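Long-range contacts in ERPC (Borrelia burgdorferi, PDB 4BXM), which probably binds the complement regulator factor H at the surface of the Lyme disease spirochaete, consistent with a part in evading complement: residues A[36-41]-A[54-59]; A[70-75]-A[95-100]; A[113-118]-A[128-133]. One frame throughout, in Å; residues are numbered along the deposited sequence.

Interaction 1 (A[36-41]-A[54-59]); sequences ADLGDL and LNVGKG
The amide N of Asp40 donates to the carbonyl O of Asn55 at 2.9 Å, the first of two bonds between these segments, part of the antiparallel beta hairpin 35-45/50-56. The return bond, Asn55 N to Asp40 O at 3.0 Å, is almost straight at the hydrogen (175°) and makes Asp40 and Asn55 an antiparallel hydrogen-bonded pair. On that face the two CB atoms sit side by side; the amide end of Asn55 is turned to Thr68 of the next strand, which bonds its OD1. Just before Asp40, Leu38 and Gly39 form a classic beta bulge opposite Ile26 on strand 21-29. Here Gly39 CA lies 3.5 Å from Asn55 O in a CA-H...O contact. The Leu38 side chain reaches for the other strand: with CG anti to the backbone N (chi1 179°), its branches spread over two residues. Leu38 CD1 leans on Val56 CG1 at 3.9 Å, while Leu38 CD2 meets Leu54 CD2 at 4.0 Å, the two leucine side chains crossing at about a right angle. Tyr100 packs on all three. Past Val56 the segment becomes an exposed loop, and a water donates to Leu38 O at 2.8 Å beside the CG1 methyl of Val56, itself 3.4 Å from that oxygen.

Interaction 2 (A[70-75]-A[95-100]); sequences TFFSLE and SLYYGY
Tyr97 turns the edge of its ring toward the face of Phe71 in an edge-to-face pair, centroids 5.6 Å apart and planes at 56°. With CG anti to the backbone N (chi1 179°), the Tyr97 ring is carried alongside Phe71, the two side chains pointing the same way, and the phenol OH lies near Phe71 CZ and is hydrogen-bonded to Glu103. Phe72 crosses Tyr97 at a slant, its CB 3.7 Å from Tyr97 CD2. Over one face of the Tyr97 ring, toward its rim, Phe71 O is gripped twice: Tyr98 N gives a bond of 2.9 Å tilted from the carbonyl plane, and Gly99 N one of 3.1 Å in the plane, on a lone pair. At the far end Ser73 N donates to Leu96 O at 2.8 Å. Ser73 O takes Ser95 N at 2.8 Å and Leu96 N in a weak, longer bond, and Ser95 and Leu96 form a classic beta bulge opposite Ser73. The hydroxyls of Ser73 and Ser95 join at 3.1 Å between their OG atoms. A water ties Thr70 O to Gly99 O. The short strand 96-97 thus lies antiparallel between strands 67-74 and 110-111, while Phe72 and Leu74 reach Phe82 on helix 79-88, and Phe71 packs on Leu41, Leu54 and Tyr145 of other strands in the same sheet.

Interaction 3 (A[113-118]-A[128-133]); sequences KEIITK and ITFLGD
Lys113 stretches across to the end of the partner strand, its chain extended as far as CE and then bent (chi4 51°), so that NZ makes a weak hydrogen bond of 3.3 Å to Gly132 O. The backbones are well apart here, Lys113 CA standing 8.9 Å from Asp133 CA, and the long side chain bridges the gap, with Tyr97 against its flank. Lys113 NZ is 5.0 Å from Asp133 OD1, too far for a salt bridge, though the opposite charges may attract weakly. At Ile115 the contact becomes apolar: the Ile115 CG2 methyl rests against the Phe130 side chain, 3.8 Å from Phe130 CD2, the two side chains crossing obliquely. Ile116 contributes its carbonyl O, which lies 3.3 Å from Phe130 CB. Phe130 CG occupies the crowded position between its backbone N and carbonyl carbon (chi1 56°), which turns the ring away from the 114-118 strand, leaving CB, CG and CD2 to meet Ile115. Thr117 sets CB against Ile128 CG2 at 3.9 Å, while its hydroxyl bonds to Ala85 O. At Lys118 the strands are properly paired: Lys118 O receives Thr129 N at 2.8 Å, and Lys118 N donates to Thr129 O at 3.2 Å in a more bent bond. Thr129 OG1, held by Glu120, lies close to Lys118 CB. Closely paired at Lys118 and splayed toward Lys113, these segments lie in the two arms of the antiparallel beta hairpin 114-122/125-134, within the large antiparallel sheet of this member of the Borrelia outer surface protein E family.

How the interactions relate
All three contacts lie on one antiparallel sheet. Interaction 1 is at the surface, and both it and interaction 3 are hairpins; interaction 2, partly buried like interaction 3, joins strands separated in sequence by helix 79-88 and strand 90-93. Neighbouring strands 50-56 and 67-74 link interactions 1 and 2, where Leu41 packs on Phe71, and Leu54 on both Phe71 and Tyr100. Interaction 2 meets interaction 3 through Tyr97, whose OH lies against Gly132 CA, and through Phe71 touching Phe130. Interactions 1 and 3 do not touch. Chemistry follows place: aliphatic branches in interaction 1, aromatic rings and serine hydroxyls in interaction 2, and in interaction 3 buried isoleucine, threonine and phenylalanine side chains, with a lysine bridging the splayed end.

Interaction 1 (A[36-41]-A[54-59])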
loop_
_atom_site.group_PDB
_atom_site.type_symbol
_atom_site.label_atom_id
_atom_site.label_comp_id
_atom_site.label_asym_id
_atom_site.label_seq_id
_atom_site.Cartn_x
_atom_site.Cartn_y
_atom_site.Cartn_z
ATOM N N ALA A 36 6.168 12.302 3.342
ATOM C CA ALA A 36 6.068 12.165 4.814
ATOM C C ALA A 36 5.995 10.675 5.177
ATOM O O ALA A 36 5.500 9.865 4.367
ATOM C CB ALA A 36 4.817 12.862 5.310
ATOM N N ASP A 37 6.474 10.300 6.369
ATOM C CA ASP A 37 6.324 8.928 6.854
ATOM C C ASP A 37 4.840 8.848 7.208
ATOM O O ASP A 37 4.361 9.736 7.912
ATOM C CB ASP A 37 7.115 8.708 8.130
ATOM C CG ASP A 37 8.561 8.934 7.951
ATOM O OD1 ASP A 37 9.120 8.565 6.892
ATOM O OD2 ASP A 37 9.160 9.497 8.891
ATOM N N LEU A 38 4.090 7.857 6.722
ATOM C CA LEU A 38 2.668 7.774 7.110
ATOM C C LEU A 38 2.376 6.794 8.258
ATOM O O LEU A 38 1.680 7.128 9.238
ATOM C CB LEU A 38 1.793 7.465 5.898
ATOM C CG LEU A 38 0.289 7.326 6.187
ATOM C CD1 LEU A 38 -0.311 8.615 6.734
ATOM C CD2 LEU A 38 -0.483 6.813 4.971
ATOM N N GLY A 39 2.881 5.569 8.140
ATOM C CA GLY A 39 2.625 4.560 9.152
ATOM C C GLY A 39 3.182 3.235 8.704
ATOM O O GLY A 39 4.221 3.151 7.960
ATOM N N ASP A 40 2.485 2.194 9.144
ATOM C CA ASP A 40 2.802 0.847 8.758
ATOM C C ASP A 40 1.844 0.259 7.722
ATOM O O ASP A 40 0.655 0.416 7.857
ATOM C CB ASP A 40 2.703 -0.044 9.998
ATOM C CG ASP A 40 3.896 0.158 10.957
ATOM O OD1 ASP A 40 4.935 0.724 10.538
ATOM O OD2 ASP A 40 3.807 -0.343 12.079
ATOM N N LEU A 41 2.393 -0.509 6.776
ATOM C CA LEU A 41 1.607 -1.365 5.922
ATOM C C LEU A 41 1.854 -2.819 6.317
ATOM O O LEU A 41 2.961 -3.328 6.222
ATOM C CB LEU A 41 1.891 -1.133 4.418
ATOM C CG LEU A 41 0.972 -1.888 3.438
ATOM C CD1 LEU A 41 -0.391 -1.276 3.402
ATOM C CD2 LEU A 41 1.530 -1.868 2.022
ATOM N N LEU A 54 -3.464 -0.838 6.747
ATOM C CA LEU A 54 -2.699 0.297 7.125
ATOM C C LEU A 54 -2.990 0.670 8.558
ATOM O O LEU A 54 -4.133 0.754 8.939
ATOM C CB LEU A 54 -3.050 1.461 6.205
ATOM C CG LEU A 54 -2.464 2.873 6.400
ATOM C CD1 LEU A 54 -1.001 2.915 6.004
ATOM C CD2 LEU A 54 -3.216 3.879 5.477
ATOM N N ASN A 55 -1.935 0.877 9.307
ATOM C CA ASN A 55 -1.926 1.307 10.683
ATOM C C ASN A 55 -1.259 2.657 10.716
ATOM O O ASN A 55 -0.149 2.800 10.311
ATOM C CB ASN A 55 -1.134 0.332 11.515
ATOM C CG ASN A 55 -1.853 -0.956 11.727
ATOM O OD1 ASN A 55 -3.043 -1.009 11.683
ATOM N ND2 ASN A 55 -1.132 -1.986 11.922
ATOM N N VAL A 56 -1.971 3.653 11.174
ATOM C CA VAL A 56 -1.447 4.995 11.178
ATOM C C VAL A 56 -1.645 5.635 12.515
ATOM O O VAL A 56 -2.709 5.769 12.983
ATOM C CB VAL A 56 -2.094 5.878 10.122
ATOM C CG1 VAL A 56 -1.554 7.283 10.190
ATOM C CG2 VAL A 56 -1.836 5.328 8.755
ATOM N N GLY A 57 -0.556 6.054 13.096
ATOM C CA GLY A 57 -0.596 6.815 14.302
ATOM C C GLY A 57 -0.630 6.088 15.607
ATOM O O GLY A 57 -0.792 4.919 15.706
ATOM N N LYS A 58 -0.482 6.921 16.605
ATOM C CA LYS A 58 -0.456 6.656 18.017
ATOM C C LYS A 58 -1.366 5.612 18.560
ATOM O O LYS A 58 -2.556 5.663 18.339
ATOM C CB LYS A 58 -0.812 7.980 18.719
ATOM C CG LYS A 58 -2.297 8.260 19.036
ATOM C CD LYS A 58 -3.212 8.229 17.834
ATOM C CE LYS A 58 -4.087 9.452 17.796
ATOM N NZ LYS A 58 -5.525 9.097 17.722
ATOM N N GLY A 59 -0.818 4.715 19.357
ATOM C CA GLY A 59 -1.650 3.961 20.260
ATOM C C GLY A 59 -2.144 4.813 21.436
ATOM O O GLY A 59 -1.760 5.953 21.605
HETATM O O HOH W 1 1.513 6.606 11.949
#

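Interaction 2 (A[70-75]-A[95-100])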
loop_
_atom_site.group_PDB
_atom_site.type_symbol
_atom_site.label_atom_id
_atom_site.label_comp_id
_atom_site.label_asym_id
_atom_site.label_seq_id
_atom_site.Cartn_x
_atom_site.Cartn_y
_atom_site.Cartn_z
ATOM N N THR A 70 -8.148 -2.126 6.409
ATOM C CA THR A 70 -7.804 -2.580 5.081
ATOM C C THR A 70 -7.425 -1.389 4.209
ATOM O O THR A 70 -8.110 -0.380 4.214
ATOM C CB THR A 70 -8.981 -3.310 4.418
ATOM O OG1 THR A 70 -9.413 -4.283 5.337
ATOM C CG2 THR A 70 -8.491 -4.127 3.191
ATOM N N PHE A 71 -6.309 -1.540 3.524
ATOM C CA PHE A 71 -5.790 -0.592 2.577
ATOM C C PHE A 71 -6.187 -1.021 1.165
ATOM O O PHE A 71 -6.787 -0.274 0.455
ATOM C CB PHE A 71 -4.269 -0.550 2.712
ATOM C CG PHE A 71 -3.587 0.539 1.936
ATOM C CD1 PHE A 71 -3.745 1.879 2.288
ATOM C CD2 PHE A 71 -2.652 0.228 0.988
ATOM C CE1 PHE A 71 -3.076 2.908 1.603
ATOM C CE2 PHE A 71 -1.928 1.230 0.305
ATOM C CZ PHE A 71 -2.193 2.579 0.584
ATOM N N PHE A 72 -5.820 -2.239 0.792
ATOM C CA PHE A 72 -6.341 -2.891 -0.413
ATOM C C PHE A 72 -6.216 -4.374 -0.320
ATOM O O PHE A 72 -5.427 -4.895 0.514
ATOM C CB PHE A 72 -5.648 -2.399 -1.709
ATOM C CG PHE A 72 -4.141 -2.670 -1.826
ATOM C CD1 PHE A 72 -3.649 -3.944 -2.082
ATOM C CD2 PHE A 72 -3.245 -1.641 -1.798
ATOM C CE1 PHE A 72 -2.303 -4.161 -2.160
ATOM C CE2 PHE A 72 -1.901 -1.816 -1.967
ATOM C CZ PHE A 72 -1.418 -3.077 -2.184
ATOM N N SER A 73 -6.882 -5.056 -1.246
ATOM C CA SER A 73 -6.727 -6.475 -1.322
ATOM C C SER A 73 -6.725 -6.925 -2.759
ATOM O O SER A 73 -7.154 -6.194 -3.668
ATOM C CB SER A 73 -7.844 -7.148 -0.445
ATOM O OG SER A 73 -9.032 -6.892 -1.106
ATOM N N LEU A 74 -6.280 -8.144 -2.998
ATOM C CA LEU A 74 -6.227 -8.679 -4.364
ATOM C C LEU A 74 -6.434 -10.183 -4.277
ATOM O O LEU A 74 -6.094 -10.829 -3.282
ATOM C CB LEU A 74 -4.847 -8.386 -5.027
ATOM C CG LEU A 74 -3.580 -8.827 -4.257
ATOM C CD1 LEU A 74 -2.736 -9.823 -5.021
ATOM C CD2 LEU A 74 -2.762 -7.558 -3.950
ATOM N N GLU A 75 -6.871 -10.758 -5.349
ATOM C CA GLU A 75 -7.184 -12.149 -5.357
ATOM C C GLU A 75 -6.004 -13.006 -5.809
ATOM O O GLU A 75 -4.982 -12.499 -6.341
ATOM C CB GLU A 75 -8.480 -12.334 -6.219
ATOM C CG GLU A 75 -8.228 -12.433 -7.700
ATOM C CD GLU A 75 -9.510 -12.779 -8.500
ATOM O OE1 GLU A 75 -10.440 -11.964 -8.451
ATOM O OE2 GLU A 75 -9.586 -13.870 -9.139
ATOM N N SER A 95 -8.779 -6.191 -5.900
ATOM C CA SER A 95 -10.212 -6.512 -5.907
ATOM C C SER A 95 -10.889 -5.359 -5.221
ATOM O O SER A 95 -11.910 -4.793 -5.672
ATOM C CB SER A 95 -10.449 -7.828 -5.153
ATOM O OG SER A 95 -9.629 -7.820 -3.979
ATOM N N LEU A 96 -10.199 -4.824 -4.253
ATOM C CA LEU A 96 -10.751 -3.739 -3.487
ATOM C C LEU A 96 -9.698 -2.808 -2.967
ATOM O O LEU A 96 -8.692 -3.270 -2.480
ATOM C CB LEU A 96 -11.519 -4.398 -2.338
ATOM C CG LEU A 96 -12.456 -3.529 -1.602
ATOM C CD1 LEU A 96 -13.634 -3.148 -2.511
ATOM C CD2 LEU A 96 -12.890 -4.339 -0.380
ATOM N N TYR A 97 -9.891 -1.486 -3.133
ATOM C CA TYR A 97 -8.943 -0.495 -2.691
ATOM C C TYR A 97 -9.680 0.581 -1.903
ATOM O O TYR A 97 -10.654 1.173 -2.427
ATOM C CB TYR A 97 -8.228 0.104 -3.911
ATOM C CG TYR A 97 -7.242 1.163 -3.541
ATOM C CD1 TYR A 97 -7.649 2.460 -3.250
ATOM C CD2 TYR A 97 -5.866 0.880 -3.450
ATOM C CE1 TYR A 97 -6.751 3.435 -2.832
ATOM C CE2 TYR A 97 -4.970 1.832 -3.001
ATOM C CZ TYR A 97 -5.403 3.130 -2.719
ATOM O OH TYR A 97 -4.471 4.110 -2.367
ATOM N N TYR A 98 -9.215 0.846 -0.677
ATOM C CA TYR A 98 -9.711 1.971 0.114
ATOM C C TYR A 98 -8.731 3.099 0.250
ATOM O O TYR A 98 -9.100 4.272 0.303
ATOM C CB TYR A 98 -10.011 1.517 1.506
ATOM C CG TYR A 98 -11.119 0.569 1.544
ATOM C CD1 TYR A 98 -12.428 1.014 1.524
ATOM C CD2 TYR A 98 -10.870 -0.824 1.592
ATOM C CE1 TYR A 98 -13.479 0.124 1.539
ATOM C CE2 TYR A 98 -11.902 -1.710 1.589
ATOM C CZ TYR A 98 -13.207 -1.219 1.592
ATOM O OH TYR A 98 -14.233 -2.076 1.632
ATOM N N GLY A 99 -7.449 2.776 0.432
ATOM C CA GLY A 99 -6.493 3.819 0.612
ATOM C C GLY A 99 -6.633 4.431 1.982
ATOM O O GLY A 99 -7.275 3.840 2.873
ATOM N N TYR A 100 -6.029 5.605 2.154
ATOM C CA TYR A 100 -6.122 6.343 3.461
ATOM C C TYR A 100 -7.210 7.442 3.434
ATOM O O TYR A 100 -7.874 7.663 2.394
ATOM C CB TYR A 100 -4.702 6.870 3.865
ATOM C CG TYR A 100 -4.577 7.513 5.244
ATOM C CD1 TYR A 100 -4.966 6.861 6.378
ATOM C CD2 TYR A 100 -4.097 8.822 5.377
ATOM C CE1 TYR A 100 -4.917 7.481 7.646
ATOM C CE2 TYR A 100 -4.026 9.456 6.627
ATOM C CZ TYR A 100 -4.448 8.789 7.764
ATOM O OH TYR A 100 -4.389 9.397 9.007
HETATM O O HOH W 2 -6.927 2.032 4.845
#

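Interaction 3 (A[113-118]-A[128-133])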
loop_
_atom_site.group_PDB
_atom_site.type_symbol
_atom_site.label_atom_id
_atom_site.label_comp_id
_atom_site.label_asym_id
_atom_site.label_seq_id
_atom_site.Cartn_x
_atom_site.Cartn_y
_atom_site.Cartn_z
ATOM N N LYS A 113 -9.282 -1.762 -9.128
ATOM C CA LYS A 113 -8.322 -0.650 -9.484
ATOM C C LYS A 113 -6.920 -1.248 -9.681
ATOM O O LYS A 113 -6.437 -2.050 -8.868
ATOM C CB LYS A 113 -8.281 0.357 -8.417
ATOM C CG LYS A 113 -7.159 1.378 -8.473
ATOM C CD LYS A 113 -7.251 2.250 -7.228
ATOM C CE LYS A 113 -6.162 3.316 -7.174
ATOM N NZ LYS A 113 -6.187 4.036 -8.465
ATOM N N GLU A 114 -6.307 -0.888 -10.761
ATOM C CA GLU A 114 -5.024 -1.333 -11.192
ATOM C C GLU A 114 -4.016 -0.450 -10.450
ATOM O O GLU A 114 -4.141 0.750 -10.430
ATOM C CB GLU A 114 -4.922 -1.134 -12.728
ATOM C CG GLU A 114 -3.755 -1.874 -13.455
ATOM C CD GLU A 114 -3.821 -3.432 -13.371
ATOM O OE1 GLU A 114 -4.948 -4.026 -13.269
ATOM O OE2 GLU A 114 -2.733 -4.106 -13.390
ATOM N N ILE A 115 -3.026 -1.073 -9.858
ATOM C CA ILE A 115 -1.890 -0.367 -9.219
ATOM C C ILE A 115 -0.637 -0.510 -10.076
ATOM O O ILE A 115 -0.225 -1.620 -10.392
ATOM C CB ILE A 115 -1.620 -0.934 -7.818
ATOM C CG1 ILE A 115 -2.824 -0.781 -6.912
ATOM C CG2 ILE A 115 -0.451 -0.254 -7.122
ATOM C CD1 ILE A 115 -3.325 0.608 -6.767
ATOM N N ILE A 116 -0.034 0.624 -10.439
ATOM C CA ILE A 116 1.183 0.656 -11.216
ATOM C C ILE A 116 2.350 1.044 -10.317
ATOM O O ILE A 116 2.283 2.028 -9.643
ATOM C CB ILE A 116 1.046 1.567 -12.447
ATOM C CG1 ILE A 116 0.077 0.860 -13.442
ATOM C CG2 ILE A 116 2.390 1.706 -13.134
ATOM C CD1 ILE A 116 -0.240 1.702 -14.661
ATOM N N THR A 117 3.383 0.201 -10.274
ATOM C CA THR A 117 4.536 0.443 -9.390
ATOM C C THR A 117 5.763 0.754 -10.230
ATOM O O THR A 117 5.850 0.363 -11.385
ATOM C CB THR A 117 4.885 -0.763 -8.478
ATOM O OG1 THR A 117 5.298 -1.840 -9.259
ATOM C CG2 THR A 117 3.675 -1.225 -7.582
ATOM N N LYS A 118 6.673 1.513 -9.627
ATOM C CA LYS A 118 7.877 2.019 -10.252
ATOM C C LYS A 118 8.949 1.951 -9.132
ATOM O O LYS A 118 8.659 2.245 -7.982
ATOM C CB LYS A 118 7.752 3.537 -10.654
ATOM C CG LYS A 118 6.585 3.954 -11.563
ATOM C CD LYS A 118 6.629 5.425 -11.916
ATOM C CE LYS A 118 5.262 5.953 -12.338
ATOM N NZ LYS A 118 5.347 7.245 -13.085
ATOM N N ILE A 128 9.692 1.612 -3.753
ATOM C CA ILE A 128 8.641 1.223 -4.689
ATOM C C ILE A 128 7.687 2.303 -4.526
ATOM O O ILE A 128 7.400 2.674 -3.373
ATOM C CB ILE A 128 7.982 -0.113 -4.319
ATOM C CG1 ILE A 128 8.866 -1.292 -4.756
ATOM C CG2 ILE A 128 6.617 -0.303 -4.986
ATOM C CD1 ILE A 128 8.854 -1.596 -6.244
ATOM N N THR A 129 7.249 2.920 -5.641
ATOM C CA THR A 129 6.257 4.019 -5.482
ATOM C C THR A 129 5.040 3.672 -6.227
ATOM O O THR A 129 5.142 2.991 -7.237
ATOM C CB THR A 129 6.675 5.365 -6.094
ATOM O OG1 THR A 129 6.964 5.101 -7.478
ATOM C CG2 THR A 129 7.908 5.897 -5.328
ATOM N N PHE A 130 3.911 4.195 -5.787
ATOM C CA PHE A 130 2.720 3.985 -6.616
ATOM C C PHE A 130 1.713 5.047 -6.339
ATOM O O PHE A 130 1.639 5.623 -5.228
ATOM C CB PHE A 130 2.083 2.555 -6.428
ATOM C CG PHE A 130 1.711 2.213 -4.995
ATOM C CD1 PHE A 130 2.683 1.763 -4.100
ATOM C CD2 PHE A 130 0.440 2.380 -4.521
ATOM C CE1 PHE A 130 2.373 1.436 -2.789
ATOM C CE2 PHE A 130 0.110 2.063 -3.178
ATOM C CZ PHE A 130 1.081 1.600 -2.311
ATOM N N LEU A 131 0.853 5.277 -7.328
ATOM C CA LEU A 131 -0.279 6.133 -7.077
ATOM C C LEU A 131 -1.529 5.402 -6.476
ATOM O O LEU A 131 -1.857 4.256 -6.830
ATOM C CB LEU A 131 -0.699 6.792 -8.407
ATOM C CG LEU A 131 0.224 7.709 -9.212
ATOM C CD1 LEU A 131 -0.470 8.075 -10.557
ATOM C CD2 LEU A 131 0.619 9.010 -8.516
ATOM N N GLY A 132 -2.197 6.087 -5.552
ATOM C CA GLY A 132 -3.474 5.699 -5.069
ATOM C C GLY A 132 -4.595 6.388 -5.818
ATOM O O GLY A 132 -4.558 6.519 -7.026
ATOM N N ASP A 133 -5.649 6.713 -5.107
ATOM C CA ASP A 133 -6.836 7.297 -5.709
ATOM C C ASP A 133 -6.732 8.836 -5.633
ATOM O O ASP A 133 -5.833 9.377 -4.919
ATOM C CB ASP A 133 -8.014 6.783 -4.906
ATOM C CG ASP A 133 -9.333 7.096 -5.495
ATOM O OD1 ASP A 133 -9.393 7.389 -6.676
ATOM O OD2 ASP A 133 -10.301 7.112 -4.739
#